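Local coordinates for oxidoreductase (Azotobacter vinelandii, PDB 7D5M), which binds NAD(H) and, as a homolog of inositol dehydrogenase, probably catalyses NAD-dependent oxidation of a sugar or polyol-like substrate, at residues 33-38 / 332-337; 316-321 / 336-341. One frame throughout, in Å; residues are numbered along the deposited sequence.

Contact 1. Residues 33-38 / 332-337. With NAD (nicotinamide-adenine-dinucleotide), chain B.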
loop_
_atom_site.group_PDB
_atom_site.type_symbol
_atom_site.label_atom_id
_atom_site.label_comp_id
_atom_site.label_asym_id
_atom_site.label_seq_id
_atom_site.Cartn_x
_atom_site.Cartn_y
_atom_site.Cartn_z
ATOM N N ALA A 33 7.607 -25.780 18.747
ATOM C CA ALA A 33 8.050 -27.160 19.064
ATOM C C ALA A 33 6.886 -27.991 19.634
ATOM O O ALA A 33 6.734 -29.176 19.251
ATOM C CB ALA A 33 9.217 -27.111 20.009
ATOM N N LEU A 34 6.055 -27.395 20.487
ATOM C CA LEU A 34 5.001 -28.139 21.225
ATOM C C LEU A 34 3.779 -28.333 20.324
ATOM O O LEU A 34 2.957 -29.224 20.599
ATOM C CB LEU A 34 4.666 -27.379 22.504
ATOM C CG LEU A 34 5.826 -27.231 23.487
ATOM C CD1 LEU A 34 5.404 -26.373 24.662
ATOM C CD2 LEU A 34 6.321 -28.588 23.968
ATOM N N ARG A 35 3.687 -27.552 19.258
ATOM C CA ARG A 35 2.524 -27.574 18.349
ATOM C C ARG A 35 2.440 -28.929 17.643
ATOM O O ARG A 35 3.496 -29.488 17.257
ATOM C CB ARG A 35 2.631 -26.437 17.340
ATOM C CG ARG A 35 1.305 -26.104 16.677
ATOM C CD ARG A 35 1.527 -24.933 15.750
ATOM N NE ARG A 35 0.289 -24.326 15.302
ATOM C CZ ARG A 35 0.224 -23.184 14.632
ATOM N NH1 ARG A 35 1.337 -22.569 14.272
ATOM N NH2 ARG A 35 -0.948 -22.702 14.258
ATOM N N ASP A 36 1.220 -29.457 17.500
ATOM C CA ASP A 36 0.932 -30.621 16.618
ATOM C C ASP A 36 1.725 -31.855 17.062
ATOM O O ASP A 36 2.085 -32.667 16.195
ATOM C CB ASP A 36 1.248 -30.314 15.152
ATOM C CG ASP A 36 0.586 -29.052 14.636
ATOM O OD1 ASP A 36 -0.502 -28.718 15.139
ATOM O OD2 ASP A 36 1.173 -28.410 13.736
ATOM N N GLN A 37 1.990 -31.988 18.356
ATOM C CA GLN A 37 2.568 -33.225 18.939
ATOM C C GLN A 37 3.987 -33.458 18.390
ATOM O O GLN A 37 4.375 -34.641 18.274
ATOM C CB GLN A 37 1.676 -34.433 18.610
ATOM C CG GLN A 37 0.184 -34.213 18.855
ATOM C CD GLN A 37 -0.635 -35.433 18.502
ATOM O OE1 GLN A 37 -0.663 -36.413 19.242
ATOM N NE2 GLN A 37 -1.301 -35.393 17.356
ATOM N N SER A 38 4.755 -32.411 18.053
ATOM C CA SER A 38 6.122 -32.576 17.475
ATOM C C SER A 38 7.132 -32.922 18.575
ATOM O O SER A 38 7.864 -33.942 18.446
ATOM C CB SER A 38 6.563 -31.348 16.712
ATOM O OG SER A 38 5.830 -31.227 15.498
ATOM N N ALA A 332 5.380 -20.099 10.438
ATOM C CA ALA A 332 6.695 -20.303 9.786
ATOM C C ALA A 332 7.578 -21.146 10.721
ATOM O O ALA A 332 8.168 -22.157 10.274
ATOM C CB ALA A 332 7.333 -18.976 9.458
ATOM N N TRP A 333 7.674 -20.763 11.990
ATOM C CA TRP A 333 8.531 -21.508 12.951
ATOM C C TRP A 333 7.981 -22.916 13.185
ATOM O O TRP A 333 8.799 -23.851 13.330
ATOM C CB TRP A 333 8.671 -20.762 14.268
ATOM C CG TRP A 333 9.721 -19.707 14.250
ATOM C CD1 TRP A 333 9.796 -18.590 13.467
ATOM C CD2 TRP A 333 10.860 -19.674 15.119
ATOM N NE1 TRP A 333 10.914 -17.869 13.788
ATOM C CE2 TRP A 333 11.582 -18.509 14.799
ATOM C CE3 TRP A 333 11.335 -20.525 16.125
ATOM C CZ2 TRP A 333 12.768 -18.175 15.454
ATOM C CZ3 TRP A 333 12.501 -20.188 16.775
ATOM C CH2 TRP A 333 13.213 -19.033 16.428
ATOM N N SER A 334 6.659 -23.057 13.263
ATOM C CA SER A 334 5.983 -24.375 13.426
ATOM C C SER A 334 6.296 -25.274 12.223
ATOM O O SER A 334 6.489 -26.489 12.423
ATOM C CB SER A 334 4.505 -24.228 13.632
ATOM O OG SER A 334 4.236 -23.450 14.790
ATOM N N ASN A 335 6.349 -24.698 11.022
ATOM C CA ASN A 335 6.656 -25.427 9.769
ATOM C C ASN A 335 8.098 -25.953 9.812
ATOM O O ASN A 335 8.324 -27.068 9.334
ATOM C CB ASN A 335 6.372 -24.549 8.551
ATOM C CG ASN A 335 4.898 -24.245 8.434
ATOM O OD1 ASN A 335 4.077 -25.018 8.933
ATOM N ND2 ASN A 335 4.558 -23.139 7.781
ATOM N N LEU A 336 9.044 -25.210 10.386
ATOM C CA LEU A 336 10.426 -25.728 10.546
ATOM C C LEU A 336 10.432 -26.825 11.611
ATOM O O LEU A 336 11.053 -27.869 11.373
ATOM C CB LEU A 336 11.387 -24.615 10.961
ATOM C CG LEU A 336 11.608 -23.486 9.957
ATOM C CD1 LEU A 336 12.905 -22.783 10.301
ATOM C CD2 LEU A 336 11.605 -23.967 8.516
ATOM N N TYR A 337 9.805 -26.574 12.759
ATOM C CA TYR A 337 9.942 -27.463 13.940
ATOM C C TYR A 337 9.317 -28.836 13.640
ATOM O O TYR A 337 9.886 -29.842 14.097
ATOM C CB TYR A 337 9.412 -26.801 15.217
ATOM C CG TYR A 337 10.500 -26.313 16.145
ATOM C CD1 TYR A 337 11.123 -27.190 17.016
ATOM C CD2 TYR A 337 10.932 -24.993 16.154
ATOM C CE1 TYR A 337 12.121 -26.778 17.880
ATOM C CE2 TYR A 337 11.934 -24.562 17.015
ATOM C CZ TYR A 337 12.536 -25.461 17.884
ATOM O OH TYR A 337 13.521 -25.074 18.757
HETATM P PA NAD B . 18.101 -12.964 25.536
HETATM O O1A NAD B . 19.266 -12.295 26.196
HETATM O O2A NAD B . 16.793 -12.250 25.396
HETATM O O5B NAD B . 17.850 -14.376 26.259
HETATM C C5B NAD B . 18.943 -15.204 26.764
HETATM C C4B NAD B . 18.341 -16.280 27.635
HETATM O O4B NAD B . 19.306 -17.340 27.862
HETATM C C3B NAD B . 17.913 -15.822 29.035
HETATM O O3B NAD B . 16.773 -16.560 29.451
HETATM C C2B NAD B . 19.155 -16.157 29.869
HETATM O O2B NAD B . 18.917 -16.288 31.252
HETATM C C1B NAD B . 19.510 -17.501 29.251
HETATM N N9A NAD B . 20.889 -17.924 29.443
HETATM C C8A NAD B . 22.010 -17.161 29.244
HETATM N N7A NAD B . 23.124 -17.825 29.423
HETATM C C5A NAD B . 22.715 -19.111 29.739
HETATM C C6A NAD B . 23.439 -20.285 30.025
HETATM N N6A NAD B . 24.772 -20.357 30.011
HETATM N N1A NAD B . 22.723 -21.407 30.288
HETATM C C2A NAD B . 21.384 -21.324 30.292
HETATM N N3A NAD B . 20.598 -20.279 30.024
HETATM C C4A NAD B . 21.335 -19.187 29.753
HETATM O O3 NAD B . 18.526 -13.431 24.047
HETATM P PN NAD B . 17.592 -13.683 22.744
HETATM O O1N NAD B . 17.337 -12.376 22.046
HETATM O O2N NAD B . 16.418 -14.522 23.151
HETATM O O5D NAD B . 18.571 -14.531 21.801
HETATM C C5D NAD B . 19.086 -15.804 22.196
HETATM C C4D NAD B . 19.628 -16.444 20.948
HETATM O O4D NAD B . 18.567 -16.512 19.962
HETATM C C3D NAD B . 20.764 -15.660 20.279
HETATM O O3D NAD B . 21.688 -16.565 19.701
HETATM C C2D NAD B . 20.035 -14.834 19.213
HETATM O O2D NAD B . 20.863 -14.481 18.115
HETATM C C1D NAD B . 18.959 -15.830 18.777
HETATM N N1N NAD B . 17.743 -15.209 18.170
HETATM C C2N NAD B . 17.290 -15.675 16.954
HETATM C C3N NAD B . 16.189 -15.085 16.331
HETATM C C7N NAD B . 15.658 -15.754 15.081
HETATM O O7N NAD B . 16.033 -16.901 14.814
HETATM N N7N NAD B . 14.782 -15.078 14.344
HETATM C C4N NAD B . 15.629 -13.934 16.896
HETATM C C5N NAD B . 16.110 -13.466 18.118
HETATM C C6N NAD B . 17.056 -14.206 18.794
HETATM O O HOH W 1 3.703 -27.928 13.293
#
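One face of the Tyr-337 ring lies against Ala-33, whose backbone N sits 3.9 Å above the ring plane toward its rim and whose CB touches Tyr-337 CD1 at 3.5 Å. The backbone O of Trp-333 lies at its edge, in plane. NAD C7N lies at the edge of the Trp-333 ring, in its plane. Another flat group is the Arg-35 guanidinium, met edge-on by Ser-334: Arg-35 NH1 donates to Ser-334 OG at 3.1 Å, almost straight (168°). An extended chain takes Arg-35 there, CG turned away from its backbone N (chi1 -161°). NH1 also forms a salt bridge with Glu-331, and Ser-334 OG bonds to Phe-330 O. Replacing Arg-35 by an alanine removes the guanidinium, which would probably cost Glu-331 this salt bridge and Ser-334 OG this N-H donor. A water held by Asp-36 OD2 at 2.6 Å reaches Ser-334 O. The contact sets the C-terminal end of helix 26-34 and the turn after it, in the Rossmann domain, against helix 329-349 of the C-terminal domain; Tyr-337 packs on helix 26-34 and on Trp-14 of strand 12-16, its OH hydrogen-bonded to Ser-89 of strand 87-91 and His-29.

Contact 2. Residues 316-321 / 336-341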
loop_
_atom_site.group_PDB
_atom_site.type_symbol
_atom_site.label_atom_id
_atom_site.label_comp_id
_atom_site.label_asym_id
_atom_site.label_seq_id
_atom_site.Cartn_x
_atom_site.Cartn_y
_atom_site.Cartn_z
ATOM N N LEU A 316 1.598 -25.234 -0.746
ATOM C CA LEU A 316 0.249 -25.417 -0.139
ATOM C C LEU A 316 0.297 -26.433 1.009
ATOM O O LEU A 316 -0.643 -26.451 1.802
ATOM C CB LEU A 316 -0.746 -25.854 -1.221
ATOM C CG LEU A 316 -1.073 -24.784 -2.260
ATOM C CD1 LEU A 316 -1.760 -25.391 -3.483
ATOM C CD2 LEU A 316 -1.918 -23.677 -1.667
ATOM N N LEU A 317 1.359 -27.231 1.109
ATOM C CA LEU A 317 1.428 -28.367 2.074
ATOM C C LEU A 317 1.164 -27.881 3.508
ATOM O O LEU A 317 0.416 -28.556 4.238
ATOM C CB LEU A 317 2.800 -29.030 1.975
ATOM C CG LEU A 317 2.995 -29.987 0.799
ATOM C CD1 LEU A 317 4.447 -30.424 0.717
ATOM C CD2 LEU A 317 2.069 -31.192 0.923
ATOM N N ASP A 318 1.728 -26.737 3.898
ATOM C CA ASP A 318 1.757 -26.305 5.318
ATOM C C ASP A 318 0.600 -25.356 5.656
ATOM O O ASP A 318 0.564 -24.894 6.805
ATOM C CB ASP A 318 3.112 -25.689 5.674
ATOM C CG ASP A 318 4.253 -26.690 5.686
ATOM O OD1 ASP A 318 3.971 -27.916 5.703
ATOM O OD2 ASP A 318 5.412 -26.241 5.672
ATOM N N ASP A 319 -0.367 -25.133 4.760
ATOM C CA ASP A 319 -1.522 -24.259 5.086
ATOM C C ASP A 319 -2.271 -24.850 6.286
ATOM O O ASP A 319 -2.621 -26.039 6.234
ATOM C CB ASP A 319 -2.451 -24.052 3.895
ATOM C CG ASP A 319 -1.838 -23.219 2.783
ATOM O OD1 ASP A 319 -0.992 -22.343 3.084
ATOM O OD2 ASP A 319 -2.214 -23.453 1.619
ATOM N N ARG A 320 -2.478 -24.046 7.335
ATOM C CA ARG A 320 -3.191 -24.463 8.574
ATOM C C ARG A 320 -4.601 -23.873 8.592
ATOM O O ARG A 320 -5.437 -24.338 9.383
ATOM C CB ARG A 320 -2.396 -24.023 9.803
ATOM C CG ARG A 320 -1.044 -24.712 9.916
ATOM C CD ARG A 320 -0.035 -23.930 10.735
ATOM N NE ARG A 320 1.269 -24.560 10.644
ATOM C CZ ARG A 320 1.694 -25.563 11.411
ATOM N NH1 ARG A 320 0.934 -26.030 12.390
ATOM N NH2 ARG A 320 2.895 -26.075 11.225
ATOM N N ILE A 321 -4.861 -22.890 7.730
ATOM C CA ILE A 321 -6.218 -22.319 7.546
ATOM C C ILE A 321 -6.321 -21.768 6.119
ATOM O O ILE A 321 -5.281 -21.521 5.498
ATOM C CB ILE A 321 -6.496 -21.265 8.635
ATOM C CG1 ILE A 321 -7.983 -20.904 8.711
ATOM C CG2 ILE A 321 -5.584 -20.063 8.436
ATOM C CD1 ILE A 321 -8.400 -20.192 9.973
ATOM N N LEU A 336 9.044 -25.210 10.386
ATOM C CA LEU A 336 10.426 -25.728 10.546
ATOM C C LEU A 336 10.432 -26.825 11.611
ATOM O O LEU A 336 11.053 -27.869 11.373
ATOM C CB LEU A 336 11.387 -24.615 10.961
ATOM C CG LEU A 336 11.608 -23.486 9.957
ATOM C CD1 LEU A 336 12.905 -22.783 10.301
ATOM C CD2 LEU A 336 11.605 -23.967 8.516
ATOM N N TYR A 337 9.805 -26.574 12.759
ATOM C CA TYR A 337 9.942 -27.463 13.940
ATOM C C TYR A 337 9.317 -28.836 13.640
ATOM O O TYR A 337 9.886 -29.842 14.097
ATOM C CB TYR A 337 9.412 -26.801 15.217
ATOM C CG TYR A 337 10.500 -26.313 16.145
ATOM C CD1 TYR A 337 11.123 -27.190 17.016
ATOM C CD2 TYR A 337 10.932 -24.993 16.154
ATOM C CE1 TYR A 337 12.121 -26.778 17.880
ATOM C CE2 TYR A 337 11.934 -24.562 17.015
ATOM C CZ TYR A 337 12.536 -25.461 17.884
ATOM O OH TYR A 337 13.521 -25.074 18.757
ATOM N N TYR A 338 8.206 -28.933 12.900
ATOM C CA TYR A 338 7.644 -30.283 12.616
ATOM C C TYR A 338 8.613 -31.010 11.681
ATOM O O TYR A 338 8.752 -32.228 11.822
ATOM C CB TYR A 338 6.198 -30.277 12.112
ATOM C CG TYR A 338 6.036 -30.144 10.621
ATOM C CD1 TYR A 338 6.363 -31.184 9.764
ATOM C CD2 TYR A 338 5.517 -28.986 10.064
ATOM C CE1 TYR A 338 6.235 -31.058 8.391
ATOM C CE2 TYR A 338 5.369 -28.850 8.691
ATOM C CZ TYR A 338 5.723 -29.891 7.851
ATOM O OH TYR A 338 5.583 -29.768 6.500
ATOM N N ARG A 339 9.289 -30.289 10.779
ATOM C CA ARG A 339 10.284 -30.911 9.866
ATOM C C ARG A 339 11.486 -31.376 10.690
ATOM O O ARG A 339 12.019 -32.482 10.421
ATOM C CB ARG A 339 10.684 -29.947 8.753
ATOM C CG ARG A 339 9.580 -29.709 7.734
ATOM C CD ARG A 339 10.071 -28.711 6.704
ATOM N NE ARG A 339 9.226 -28.612 5.524
ATOM C CZ ARG A 339 8.056 -28.001 5.474
ATOM N NH1 ARG A 339 7.546 -27.457 6.568
ATOM N NH2 ARG A 339 7.387 -27.950 4.331
ATOM N N PHE A 340 11.934 -30.561 11.646
ATOM C CA PHE A 340 13.016 -30.965 12.579
ATOM C C PHE A 340 12.631 -32.291 13.249
ATOM O O PHE A 340 13.470 -33.217 13.258
ATOM C CB PHE A 340 13.317 -29.901 13.635
ATOM C CG PHE A 340 13.830 -28.579 13.123
ATOM C CD1 PHE A 340 14.533 -28.489 11.935
ATOM C CD2 PHE A 340 13.631 -27.423 13.857
ATOM C CE1 PHE A 340 15.009 -27.270 11.477
ATOM C CE2 PHE A 340 14.114 -26.204 13.401
ATOM C CZ PHE A 340 14.808 -26.132 12.213
ATOM N N ALA A 341 11.417 -32.392 13.797
ATOM C CA ALA A 341 10.928 -33.599 14.503
ATOM C C ALA A 341 10.905 -34.784 13.526
ATOM O O ALA A 341 11.383 -35.871 13.884
ATOM C CB ALA A 341 9.568 -33.342 15.112
#
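Asp-318 meets two side chains of helix 329-349 at once, giving one carboxylate oxygen to each. Its plane stands nearly perpendicular to the Tyr-338 ring (87°), and the phenol hydroxyl donates to Asp-318 OD1 at 2.6 Å from Tyr-338 OH, on the syn side. The carboxylate carbon lies at the edge of that ring, in its plane. Asp-318 and Arg-339 come at each other from opposite directions, the guanidinium turned 78° from the carboxylate. The grip is end-on: NH1 and NH2 of Arg-339 both donate to the single atom Asp-318 OD2, at 2.6 and 2.9 Å, the bond from NH2 clearly bent, and form a salt bridge in which that oxygen lies close to the guanidinium plane. With a separate partner on each oxygen, the carboxylate is probably held in its rotation about CB-CG. Tyr-338 adopts a chi1 of 88°, with CG between its backbone N and carbonyl carbon; this swings the ring alongside Arg-339, whose CG rests 3.6 Å above one ring face of Tyr-338. Arg-320 slides past the same ring in the opposite sense, its NH2 coming to 4.1 Å from Tyr-338 CD2, while its charge is met mainly by Asp-36. Asn-335 O takes a further bond from Arg-339 NH1. The type I turn 316-319 that presents Asp-318 belongs to the loop between strand 301-305 and helix 329-349, and its backbone also bonds to the N-terminal residues Met-1 and Ile-2. The contact therefore ties this loop to the middle of the long helix that follows it, within the C-terminal domain.

Overall arrangement
Contacts 1 and 2 lie on helix 329-349, share Leu-336 and Tyr-337, and have centres about 7 Å apart. They are joined directly: Arg-320 of contact 2 makes a salt bridge from NH1 to Asp-36 OD2 of contact 1 at 2.7 Å, and its NH2 probably bonds to Asn-335 OD1 at 2.8 Å. The loop 316-321 and the turn after helix 26-34 are linked across the domain boundary, and both touch the second subunit. Trp-333 CZ2 of contact 1 lies 3.6 Å from O7N of NAD. The side chain of Tyr-337, in both contacts but touching across only in contact 1, is about 4 Å from that of NADH-binding Thr-141, and that of Arg-339 about 11 Å.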